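Local coordinates for cyanophycinase-like exopeptidase (PDB 6NQC), which is probably a serine peptidase of family S51, cleaving peptides in the manner of the cyanophycinase-like exopeptidases, at residues 53-67 with 113-127. Residues are numbered along the deposited sequence; the frame is centred on the assembly and turned at random.
Sequences GKKPIFLQIPTAAGR and DAALIYFSGGDPHYL
Leu59 N bonds Leu116 O (2.8 Å) where strand 57-61 runs parallel to strand 116-119, one strand in from the edge strand 90-93, with 149-153 on the far side of 116-119. The backbone bonds alternate along the pair, from Leu116 N to Ile57 O through to Ser120 N to Ile61 O just past the strand. Before the strands, Lys55 N gives a nearly straight bond (168°) to Asp113 OD1 at 2.7 Å, reaching the syn side of the carboxylate but 34° out of its plane. Asp113 CG stands anti to its own N (chi1 -174°), which carries the carboxylate across to that amide.

Apolar packing differs on the two faces. With Phe58, Leu116 sets CD2 over the ring, 3.9 Å from its centroid, while Tyr118 CB meets the ring edge; Gln60 NE2, bonded to Gly80 O, sits above the ring centre. On the other face, Ile61 CD1 rests on Ile117 CG2 and its CG2 on the edge of the Phe119 ring; all three residues touch Ile140 of helix 135-145.

Beyond the strands one water gives protons to Ile61 O and Ser120 O and takes one from Ala64 N (2.9 Å). Asp123 N then bonds Ala64 O from above the carbonyl plane, and Asp123, at the N-cap, accepts weak bonds at OD1 from His125 N and Tyr126 N. Arg67 CG lies over the Tyr126 ring, 3.7 Å from its centroid; its salt bridge from NH2 to Asp123 OD2 is long. Five backbone bonds thus fix the register, while the water and Asp123 N hold the diverging loops, beside a turn touched by Phe119 and consistent with a nucleophile elbow.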
ATOM      1  N   GLY A  53      10.236  -1.596  17.695  1.00 24.26           N
ATOM      2  CA  GLY A  53       9.693  -2.380  18.789  1.00 24.47           C
ATOM      3  C   GLY A  53       8.457  -3.206  18.499  1.00 21.86           C
ATOM      4  O   GLY A  53       7.810  -3.670  19.451  1.00 20.13           O
ATOM      5  N   LYS A  54       8.074  -3.379  17.230  1.00 20.70           N
ATOM      6  CA  LYS A  54       6.882  -4.143  16.888  1.00 22.69           C
ATOM      7  C   LYS A  54       7.215  -5.625  16.765  1.00 18.93           C
ATOM      8  O   LYS A  54       8.343  -5.991  16.441  1.00 17.91           O
ATOM      9  CB  LYS A  54       6.292  -3.626  15.567  1.00 22.17           C
ATOM     10  CG  LYS A  54       5.788  -2.207  15.623  1.00 21.92           C
ATOM     11  CD  LYS A  54       4.551  -2.095  16.490  1.00 26.56           C
ATOM     12  CE  LYS A  54       3.972  -0.669  16.420  1.00 16.11           C
ATOM     13  NZ  LYS A  54       2.674  -0.635  17.171  1.00 21.26           N
ATOM     14  N   LYS A  55       6.226  -6.468  17.013  1.00 19.89           N
ATOM     15  CA  LYS A  55       6.404  -7.889  16.801  1.00 17.44           C
ATOM     16  C   LYS A  55       6.907  -8.153  15.387  1.00 24.17           C
ATOM     17  O   LYS A  55       6.395  -7.561  14.418  1.00 22.28           O
ATOM     18  CB  LYS A  55       5.092  -8.651  16.987  1.00 27.87           C
ATOM     19  CG  LYS A  55       4.623  -8.814  18.424  1.00 33.89           C
ATOM     20  CD  LYS A  55       3.415  -9.756  18.456  1.00 37.94           C
ATOM     21  CE  LYS A  55       2.464  -9.441  19.613  1.00 40.62           C
ATOM     22  NZ  LYS A  55       1.730 -10.675  20.079  1.00 48.82           N
ATOM     23  N   PRO A  56       7.820  -9.083  15.208  1.00 28.40           N
ATOM     24  CA  PRO A  56       8.388  -9.335  13.860  1.00 25.95           C
ATOM     25  C   PRO A  56       7.474 -10.168  12.962  1.00 30.87           C
ATOM     26  O   PRO A  56       7.806 -11.222  12.477  1.00 25.77           O
ATOM     27  CB  PRO A  56       9.681 -10.095  14.211  1.00 27.20           C
ATOM     28  CG  PRO A  56       9.288 -10.925  15.433  1.00 22.84           C
ATOM     29  CD  PRO A  56       8.388  -9.985  16.237  1.00 22.01           C
ATOM     30  N   ILE A  57       6.259  -9.645  12.722  1.00 18.72           N
ATOM     31  CA  ILE A  57       5.316 -10.351  11.852  1.00 26.03           C
ATOM     32  C   ILE A  57       5.101  -9.564  10.552  1.00 19.17           C
ATOM     33  O   ILE A  57       5.194  -8.335  10.522  1.00 18.43           O
ATOM     34  CB  ILE A  57       3.948 -10.630  12.528  1.00 25.25           C
ATOM     35  CG1 ILE A  57       3.368  -9.344  13.099  1.00 23.31           C
ATOM     36  CG2 ILE A  57       4.076 -11.714  13.618  1.00 27.02           C
ATOM     37  CD1 ILE A  57       1.885  -9.444  13.322  1.00 24.35           C
ATOM     38  N   PHE A  58       4.824 -10.312   9.483  1.00 20.82           N
ATOM     39  CA  PHE A  58       4.480  -9.840   8.139  1.00 22.48           C
ATOM     40  C   PHE A  58       2.981 -10.065   7.993  1.00 18.95           C
ATOM     41  O   PHE A  58       2.522 -11.150   7.632  1.00 14.33           O
ATOM     42  CB  PHE A  58       5.274 -10.634   7.106  1.00 19.81           C
ATOM     43  CG  PHE A  58       5.239 -10.098   5.715  1.00 20.65           C
ATOM     44  CD1 PHE A  58       4.317  -9.132   5.304  1.00 16.41           C
ATOM     45  CD2 PHE A  58       6.150 -10.574   4.793  1.00 19.75           C
ATOM     46  CE1 PHE A  58       4.321  -8.685   3.989  1.00 19.73           C
ATOM     47  CE2 PHE A  58       6.153 -10.116   3.488  1.00 19.97           C
ATOM     48  CZ  PHE A  58       5.238  -9.173   3.089  1.00 23.95           C
ATOM     49  N   LEU A  59       2.206  -9.036   8.325  1.00 18.67           N
ATOM     50  CA  LEU A  59       0.759  -9.129   8.354  1.00 16.08           C
ATOM     51  C   LEU A  59       0.232  -8.753   6.968  1.00 15.66           C
ATOM     52  O   LEU A  59       0.592  -7.706   6.423  1.00 17.47           O
ATOM     53  CB  LEU A  59       0.211  -8.209   9.449  1.00 18.12           C
ATOM     54  CG  LEU A  59      -1.141  -8.540  10.045  1.00 21.32           C
ATOM     55  CD1 LEU A  59      -1.334  -7.909  11.421  1.00 23.30           C
ATOM     56  CD2 LEU A  59      -2.198  -8.013   9.077  1.00 30.11           C
ATOM     57  N   GLN A  60      -0.560  -9.628   6.379  1.00 18.91           N
ATOM     58  CA  GLN A  60      -0.945  -9.531   4.970  1.00 16.13           C
ATOM     59  C   GLN A  60      -2.455  -9.417   4.869  1.00 19.55           C
ATOM     60  O   GLN A  60      -3.188 -10.220   5.449  1.00 20.06           O
ATOM     61  CB  GLN A  60      -0.429 -10.735   4.193  1.00 16.80           C
ATOM     62  CG  GLN A  60       1.064 -10.800   4.242  1.00 17.87           C
ATOM     63  CD  GLN A  60       1.628 -12.108   3.755  1.00 23.85           C
ATOM     64  OE1 GLN A  60       0.883 -13.028   3.404  1.00 20.36           O
ATOM     65  NE2 GLN A  60       2.959 -12.180   3.690  1.00 21.31           N
ATOM     66  N   ILE A  61      -2.913  -8.371   4.196  1.00 18.43           N
ATOM     67  CA  ILE A  61      -4.338  -8.057   4.131  1.00 18.69           C
ATOM     68  C   ILE A  61      -4.769  -8.076   2.670  1.00 16.50           C
ATOM     69  O   ILE A  61      -4.341  -7.229   1.849  1.00 17.15           O
ATOM     70  CB  ILE A  61      -4.645  -6.714   4.813  1.00 15.14           C
ATOM     71  CG1 ILE A  61      -4.252  -6.797   6.289  1.00 20.03           C
ATOM     72  CG2 ILE A  61      -6.096  -6.400   4.654  1.00 25.36           C
ATOM     73  CD1 ILE A  61      -4.517  -5.573   7.073  1.00 21.43           C
ATOM     74  N   PRO A  62      -5.596  -9.060   2.293  1.00 17.08           N
ATOM     75  CA  PRO A  62      -5.920  -9.260   0.883  1.00 18.84           C
ATOM     76  C   PRO A  62      -7.298  -8.744   0.525  1.00 16.96           C
ATOM     77  O   PRO A  62      -7.862  -9.154  -0.485  1.00 19.31           O
ATOM     78  CB  PRO A  62      -5.870 -10.791   0.765  1.00 20.85           C
ATOM     79  CG  PRO A  62      -6.553 -11.191   2.047  1.00 17.34           C
ATOM     80  CD  PRO A  62      -6.069 -10.201   3.108  1.00 21.45           C
ATOM     81  N   THR A  63      -7.843  -7.859   1.335  1.00 18.54           N
ATOM     82  CA  THR A  63      -9.212  -7.420   1.150  1.00 15.18           C
ATOM     83  C   THR A  63      -9.508  -6.865  -0.225  1.00 16.66           C
ATOM     84  O   THR A  63     -10.650  -6.952  -0.687  1.00 18.74           O
ATOM     85  CB  THR A  63      -9.527  -6.337   2.211  1.00 19.75           C
ATOM     86  OG1 THR A  63      -9.140  -6.849   3.485  1.00 16.44           O
ATOM     87  CG2 THR A  63     -11.002  -5.966   2.209  1.00 20.50           C
ATOM     88  N   ALA A  64      -8.515  -6.255  -0.902  1.00 17.64           N
ATOM     89  CA  ALA A  64      -8.718  -5.809  -2.272  1.00 14.77           C
ATOM     90  C   ALA A  64      -9.203  -6.946  -3.159  1.00 20.00           C
ATOM     91  O   ALA A  64      -9.866  -6.676  -4.157  1.00 19.72           O
ATOM     92  CB  ALA A  64      -7.436  -5.204  -2.854  1.00 14.60           C
ATOM     93  N   ALA A  65      -8.899  -8.200  -2.803  1.00 19.02           N
ATOM     94  CA  ALA A  65      -9.290  -9.348  -3.593  1.00 22.07           C
ATOM     95  C   ALA A  65     -10.484 -10.072  -2.999  1.00 24.17           C
ATOM     96  O   ALA A  65     -10.754 -11.211  -3.389  1.00 26.19           O
ATOM     97  CB  ALA A  65      -8.104 -10.296  -3.746  1.00 24.30           C
ATOM     98  N   GLY A  66     -11.186  -9.437  -2.044  1.00 19.87           N
ATOM     99  CA  GLY A  66     -12.244 -10.083  -1.275  1.00 28.02           C
ATOM    100  C   GLY A  66     -13.453 -10.551  -2.067  1.00 29.30           C
ATOM    101  O   GLY A  66     -14.243 -11.336  -1.546  1.00 28.23           O
ATOM    102  N   ARG A  67     -13.640 -10.074  -3.283  1.00 25.12           N
ATOM    103  CA  ARG A  67     -14.714 -10.596  -4.124  1.00 36.20           C
ATOM    104  C   ARG A  67     -14.244 -11.730  -5.027  1.00 43.55           C
ATOM    105  O   ARG A  67     -15.055 -12.289  -5.769  1.00 37.02           O
ATOM    106  CB  ARG A  67     -15.339  -9.481  -4.971  1.00 37.71           C
ATOM    107  CG  ARG A  67     -16.029  -8.406  -4.110  1.00 35.57           C
ATOM    108  CD  ARG A  67     -17.328  -7.833  -4.735  1.00 43.60           C
ATOM    109  NE  ARG A  67     -17.059  -6.635  -5.528  1.00 47.76           N
ATOM    110  CZ  ARG A  67     -17.537  -5.416  -5.266  1.00 48.14           C
ATOM    111  NH1 ARG A  67     -18.350  -5.205  -4.230  1.00 58.19           N
ATOM    112  NH2 ARG A  67     -17.205  -4.403  -6.055  1.00 54.71           N
ATOM    113  N   ASP A 113      -0.019  -4.591  16.769  1.00 18.08           N
ATOM    114  CA  ASP A 113       1.431  -4.781  17.002  1.00 21.79           C
ATOM    115  C   ASP A 113       2.034  -5.627  15.875  1.00 21.19           C
ATOM    116  O   ASP A 113       2.231  -6.838  16.004  1.00 26.73           O
ATOM    117  CB  ASP A 113       1.656  -5.414  18.381  1.00 27.04           C
ATOM    118  CG  ASP A 113       3.116  -5.510  18.759  1.00 27.03           C
ATOM    119  OD1 ASP A 113       3.985  -5.200  17.911  1.00 29.20           O
ATOM    120  OD2 ASP A 113       3.370  -5.912  19.910  1.00 30.91           O
ATOM    121  N   ALA A 114       2.360  -4.974  14.759  1.00 18.71           N
ATOM    122  CA  ALA A 114       2.855  -5.677  13.580  1.00 17.01           C
ATOM    123  C   ALA A 114       4.004  -4.888  12.975  1.00 19.55           C
ATOM    124  O   ALA A 114       3.867  -3.689  12.733  1.00 20.18           O
ATOM    125  CB  ALA A 114       1.716  -5.907  12.572  1.00 18.39           C
ATOM    126  N   ALA A 115       5.133  -5.562  12.720  1.00 15.15           N
ATOM    127  CA  ALA A 115       6.257  -4.868  12.098  1.00 16.15           C
ATOM    128  C   ALA A 115       5.915  -4.372  10.688  1.00 14.48           C
ATOM    129  O   ALA A 115       6.371  -3.293  10.264  1.00 16.25           O
ATOM    130  CB  ALA A 115       7.484  -5.756  12.017  1.00 20.21           C
ATOM    131  N   LEU A 116       5.145  -5.153   9.948  1.00 18.86           N
ATOM    132  CA  LEU A 116       4.674  -4.720   8.632  1.00 17.09           C
ATOM    133  C   LEU A 116       3.227  -5.138   8.419  1.00 16.48           C
ATOM    134  O   LEU A 116       2.837  -6.283   8.687  1.00 15.19           O
ATOM    135  CB  LEU A 116       5.570  -5.311   7.518  1.00 16.24           C
ATOM    136  CG  LEU A 116       5.132  -5.217   6.060  1.00 15.43           C
ATOM    137  CD1 LEU A 116       4.975  -3.773   5.581  1.00 18.20           C
ATOM    138  CD2 LEU A 116       6.089  -5.927   5.147  1.00 18.06           C
ATOM    139  N   ILE A 117       2.435  -4.199   7.905  1.00 14.97           N
ATOM    140  CA  ILE A 117       1.084  -4.475   7.433  1.00 15.26           C
ATOM    141  C   ILE A 117       1.077  -4.153   5.950  1.00 18.64           C
ATOM    142  O   ILE A 117       1.540  -3.073   5.558  1.00 15.53           O
ATOM    143  CB  ILE A 117       0.043  -3.662   8.217  1.00 17.01           C
ATOM    144  CG1 ILE A 117       0.102  -4.052   9.691  1.00 16.56           C
ATOM    145  CG2 ILE A 117      -1.326  -3.871   7.664  1.00 17.87           C
ATOM    146  CD1 ILE A 117      -0.718  -3.101  10.565  1.00 18.87           C
ATOM    147  N   TYR A 118       0.645  -5.113   5.118  1.00 13.73           N
ATOM    148  CA  TYR A 118       0.725  -5.032   3.658  1.00 17.26           C
ATOM    149  C   TYR A 118      -0.662  -5.198   3.045  1.00 16.22           C
ATOM    150  O   TYR A 118      -1.331  -6.194   3.312  1.00 15.44           O
ATOM    151  CB  TYR A 118       1.673  -6.124   3.125  1.00 14.24           C
ATOM    152  CG  TYR A 118       2.288  -5.805   1.799  1.00 14.16           C
ATOM    153  CD1 TYR A 118       1.532  -5.910   0.621  1.00 17.06           C
ATOM    154  CD2 TYR A 118       3.608  -5.362   1.697  1.00 17.69           C
ATOM    155  CE1 TYR A 118       2.085  -5.613  -0.597  1.00 16.49           C
ATOM    156  CE2 TYR A 118       4.150  -5.042   0.469  1.00 22.91           C
ATOM    157  CZ  TYR A 118       3.367  -5.181  -0.680  1.00 17.77           C
ATOM    158  OH  TYR A 118       3.861  -4.884  -1.932  1.00 19.09           O
ATOM    159  N   PHE A 119      -1.107  -4.204   2.246  1.00 15.69           N
ATOM    160  CA  PHE A 119      -2.309  -4.356   1.428  1.00 15.34           C
ATOM    161  C   PHE A 119      -1.896  -4.877   0.053  1.00 14.96           C
ATOM    162  O   PHE A 119      -1.222  -4.171  -0.696  1.00 14.47           O
ATOM    163  CB  PHE A 119      -3.062  -3.030   1.254  1.00 15.70           C
ATOM    164  CG  PHE A 119      -3.635  -2.484   2.515  1.00 16.84           C
ATOM    165  CD1 PHE A 119      -4.607  -3.179   3.209  1.00 20.57           C
ATOM    166  CD2 PHE A 119      -3.226  -1.255   2.994  1.00 21.33           C
ATOM    167  CE1 PHE A 119      -5.156  -2.659   4.386  1.00 20.22           C
ATOM    168  CE2 PHE A 119      -3.750  -0.736   4.169  1.00 27.13           C
ATOM    169  CZ  PHE A 119      -4.719  -1.447   4.878  1.00 19.67           C
ATOM    170  N   SER A 120      -2.304  -6.094  -0.300  1.00 13.82           N
ATOM    171  CA  SER A 120      -2.026  -6.594  -1.641  1.00 14.62           C
ATOM    172  C   SER A 120      -3.093  -6.099  -2.628  1.00 17.18           C
ATOM    173  O   SER A 120      -4.050  -5.396  -2.267  1.00 19.39           O
ATOM    174  CB  SER A 120      -1.919  -8.114  -1.648  1.00 16.20           C
ATOM    175  OG  SER A 120      -3.012  -8.712  -0.980  1.00 18.12           O
ATOM    176  N   GLY A 121      -2.882  -6.448  -3.895  1.00 18.01           N
ATOM    177  CA  GLY A 121      -3.638  -5.882  -4.995  1.00 16.75           C
ATOM    178  C   GLY A 121      -5.033  -6.505  -5.174  1.00 17.14           C
ATOM    179  O   GLY A 121      -5.416  -7.483  -4.531  1.00 19.75           O
ATOM    180  N   GLY A 122      -5.791  -5.880  -6.063  1.00 15.25           N
ATOM    181  CA  GLY A 122      -7.152  -6.237  -6.359  1.00 20.75           C
ATOM    182  C   GLY A 122      -7.951  -5.014  -6.794  1.00 17.37           C
ATOM    183  O   GLY A 122      -7.534  -4.247  -7.659  1.00 16.32           O
ATOM    184  N   ASP A 123      -9.121  -4.844  -6.212  1.00 18.93           N
ATOM    185  CA  ASP A 123     -10.045  -3.778  -6.578  1.00 18.31           C
ATOM    186  C   ASP A 123      -9.904  -2.651  -5.554  1.00 17.23           C
ATOM    187  O   ASP A 123     -10.231  -2.842  -4.378  1.00 14.40           O
ATOM    188  CB  ASP A 123     -11.469  -4.332  -6.610  1.00 19.31           C
ATOM    189  CG  ASP A 123     -12.528  -3.269  -6.886  1.00 23.52           C
ATOM    190  OD1 ASP A 123     -12.214  -2.068  -6.980  1.00 21.83           O
ATOM    191  OD2 ASP A 123     -13.684  -3.676  -6.985  1.00 24.98           O
ATOM    192  N   PRO A 124      -9.385  -1.484  -5.941  1.00 18.84           N
ATOM    193  CA  PRO A 124      -9.191  -0.428  -4.960  1.00 17.62           C
ATOM    194  C   PRO A 124     -10.497   0.117  -4.427  1.00 15.89           C
ATOM    195  O   PRO A 124     -10.547   0.529  -3.270  1.00 17.90           O
ATOM    196  CB  PRO A 124      -8.404   0.637  -5.744  1.00 15.65           C
ATOM    197  CG  PRO A 124      -8.860   0.441  -7.125  1.00 17.56           C
ATOM    198  CD  PRO A 124      -9.075  -1.032  -7.316  1.00 18.57           C
ATOM    199  N   HIS A 125     -11.568   0.106  -5.221  1.00 19.55           N
ATOM    200  CA  HIS A 125     -12.838   0.599  -4.707  1.00 19.71           C
ATOM    201  C   HIS A 125     -13.369  -0.326  -3.623  1.00 20.92           C
ATOM    202  O   HIS A 125     -13.852   0.150  -2.582  1.00 17.10           O
ATOM    203  CB  HIS A 125     -13.820   0.770  -5.852  1.00 18.38           C
ATOM    204  CG  HIS A 125     -13.332   1.747  -6.866  1.00 18.51           C
ATOM    205  ND1 HIS A 125     -13.419   3.109  -6.675  1.00 18.83           N
ATOM    206  CD2 HIS A 125     -12.692   1.569  -8.050  1.00 24.10           C
ATOM    207  CE1 HIS A 125     -12.888   3.728  -7.720  1.00 23.23           C
ATOM    208  NE2 HIS A 125     -12.435   2.820  -8.565  1.00 23.93           N
ATOM    209  N   TYR A 126     -13.257  -1.640  -3.828  1.00 18.55           N
ATOM    210  CA  TYR A 126     -13.707  -2.577  -2.808  1.00 17.09           C
ATOM    211  C   TYR A 126     -12.833  -2.487  -1.557  1.00 16.29           C
ATOM    212  O   TYR A 126     -13.346  -2.538  -0.433  1.00 18.23           O
ATOM    213  CB  TYR A 126     -13.727  -3.996  -3.371  1.00 15.77           C
ATOM    214  CG  TYR A 126     -14.383  -5.004  -2.449  1.00 19.31           C
ATOM    215  CD1 TYR A 126     -15.754  -5.015  -2.263  1.00 22.12           C
ATOM    216  CD2 TYR A 126     -13.613  -5.958  -1.765  1.00 13.17           C
ATOM    217  CE1 TYR A 126     -16.370  -5.929  -1.421  1.00 22.00           C
ATOM    218  CE2 TYR A 126     -14.205  -6.879  -0.899  1.00 17.16           C
ATOM    219  CZ  TYR A 126     -15.594  -6.857  -0.734  1.00 23.93           C
ATOM    220  OH  TYR A 126     -16.213  -7.756   0.114  1.00 23.72           O
ATOM    221  N   LEU A 127     -11.507  -2.367  -1.738  1.00 15.26           N
ATOM    222  CA  LEU A 127     -10.619  -2.263  -0.596  1.00 17.33           C
ATOM    223  C   LEU A 127     -11.038  -1.090   0.265  1.00 15.90           C
ATOM    224  O   LEU A 127     -11.257  -1.234   1.475  1.00 18.12           O
ATOM    225  CB  LEU A 127      -9.169  -2.102  -1.052  1.00 17.97           C
ATOM    226  CG  LEU A 127      -8.147  -1.896   0.091  1.00 15.45           C
ATOM    227  CD1 LEU A 127      -8.341  -2.952   1.194  1.00 17.11           C
ATOM    228  CD2 LEU A 127      -6.727  -1.924  -0.434  1.00 12.63           C
TER
HETATM  229  O   HOH W   1      -5.832  -5.805  -0.027  1.00 14.40           O